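Local structure of probable disease resistance protein At5g66900 (Arabidopsis thaliana, 7L7W) at residues Q116-L119 with Q120-Q123. The protein is a helper immune receptor of the NB-LRR family that forms a calcium-permeable, nonselective cation channel in plant defence, represented here by its N-terminal RPW8-like CC-R domain. The protein carries 2 engineered substitutions. Residues are numbered along the deposited sequence; the frame is centred on the assembly and turned at random.
Sequences QIDL and QLLQ
Asp118 brings its carboxylate alongside the Leu121 side chain, OD1 beside the CB-CG-CD2 branch, and acts as N-cap of helix 119-127, the short helix that follows the loop after helix 97-114. The capping evidence lies in Asp118 OD2, which accepts two weak bonds: one from Leu121 N, long at 3.4 Å but fairly straight (164°), the other from Gln120 N, 3.2 Å away and strongly bent (121°). A CG turned anti to the backbone N (chi1 -175°) carries the carboxylate forward to these amides, where the helix dipole would be expected to stabilise its negative charge. Regular helical bonding starts at the same residue, since Asp118 O accepts from Leu122 N at 3.1 Å. The apolar face is formed by Leu119 and Leu122, whose CD2 methyls approach to 3.8 Å; Ile117 CD1 adds a looser touch on Leu122 CD1 at 4.4 Å. Leu119 and Ile117 also reach helix 38-60, at Ile58 and Leu54 respectively, while Leu122 packs on Leu72 of helix 70-88, so the apolar side of the helix start packs against two helices of the four-helix bundle. The next bond in the backbone series runs from Gln123 N to Leu119 O at 3.0 Å.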
loop_
_atom_site.group_PDB
_atom_site.type_symbol
_atom_site.label_atom_id
_atom_site.label_comp_id
_atom_site.label_asym_id
_atom_site.label_seq_id
_atom_site.Cartn_x
_atom_site.Cartn_y
_atom_site.Cartn_z
ATOM N N GLN A 116 17.223 27.057 -13.046
ATOM C CA GLN A 116 18.288 27.541 -13.918
ATOM C C GLN A 116 17.842 28.738 -14.761
ATOM O O GLN A 116 18.415 29.001 -15.827
ATOM C CB GLN A 116 18.789 26.419 -14.835
ATOM C CG GLN A 116 18.929 25.049 -14.176
ATOM C CD GLN A 116 19.936 25.042 -13.032
ATOM O OE1 GLN A 116 21.020 25.627 -13.143
ATOM N NE2 GLN A 116 19.591 24.364 -11.933
ATOM N N ILE A 117 16.819 29.446 -14.321
ATOM C CA ILE A 117 16.303 30.573 -15.075
ATOM C C ILE A 117 17.276 31.742 -14.954
ATOM O O ILE A 117 17.823 32.015 -13.877
ATOM C CB ILE A 117 14.893 30.932 -14.573
ATOM C CG1 ILE A 117 14.257 32.020 -15.447
ATOM C CG2 ILE A 117 14.911 31.305 -13.093
ATOM C CD1 ILE A 117 13.370 31.467 -16.532
ATOM N N ASP A 118 17.523 32.419 -16.077
ATOM C CA ASP A 118 18.355 33.625 -16.117
ATOM C C ASP A 118 17.450 34.837 -15.923
ATOM O O ASP A 118 16.821 35.316 -16.872
ATOM C CB ASP A 118 19.113 33.708 -17.440
ATOM C CG ASP A 118 20.088 34.887 -17.495
ATOM O OD1 ASP A 118 20.827 34.988 -18.504
ATOM O OD2 ASP A 118 20.121 35.708 -16.541
ATOM N N LEU A 119 17.381 35.341 -14.688
ATOM C CA LEU A 119 16.472 36.446 -14.404
ATOM C C LEU A 119 16.873 37.707 -15.155
ATOM O O LEU A 119 16.008 38.486 -15.578
ATOM C CB LEU A 119 16.423 36.719 -12.904
ATOM C CG LEU A 119 15.430 35.896 -12.096
ATOM C CD1 LEU A 119 15.371 36.413 -10.674
ATOM C CD2 LEU A 119 14.062 35.946 -12.742
ATOM N N GLN A 120 18.183 37.936 -15.313
ATOM C CA GLN A 120 18.628 39.147 -15.998
ATOM C C GLN A 120 18.148 39.160 -17.441
ATOM O O GLN A 120 17.679 40.190 -17.936
ATOM C CB GLN A 120 20.153 39.283 -15.934
ATOM C CG GLN A 120 20.639 40.733 -15.973
ATOM C CD GLN A 120 21.910 40.924 -16.806
ATOM O OE1 GLN A 120 22.541 39.949 -17.232
ATOM N NE2 GLN A 120 22.286 42.191 -17.048
ATOM N N LEU A 121 18.219 38.010 -18.121
ATOM C CA LEU A 121 17.697 37.933 -19.481
ATOM C C LEU A 121 16.189 38.087 -19.504
ATOM O O LEU A 121 15.635 38.627 -20.469
ATOM C CB LEU A 121 18.102 36.620 -20.134
ATOM C CG LEU A 121 19.243 36.768 -21.137
ATOM C CD1 LEU A 121 18.779 37.519 -22.407
ATOM C CD2 LEU A 121 20.433 37.461 -20.481
ATOM N N LEU A 122 15.517 37.655 -18.442
ATOM C CA LEU A 122 14.070 37.803 -18.349
ATOM C C LEU A 122 13.676 39.271 -18.323
ATOM O O LEU A 122 12.907 39.745 -19.175
ATOM C CB LEU A 122 13.560 37.090 -17.098
ATOM C CG LEU A 122 12.203 36.416 -17.216
ATOM C CD1 LEU A 122 12.266 35.337 -18.282
ATOM C CD2 LEU A 122 11.808 35.853 -15.854
ATOM N N GLN A 123 14.208 40.019 -17.347
ATOM C CA GLN A 123 13.868 41.436 -17.273
ATOM C C GLN A 123 14.431 42.205 -18.465
ATOM O O GLN A 123 13.824 43.190 -18.895
ATOM C CB GLN A 123 14.327 42.032 -15.937
ATOM C CG GLN A 123 15.708 42.634 -15.886
ATOM C CD GLN A 123 15.844 43.599 -14.716
ATOM O OE1 GLN A 123 15.278 44.691 -14.735
ATOM N NE2 GLN A 123 16.567 43.186 -13.678
#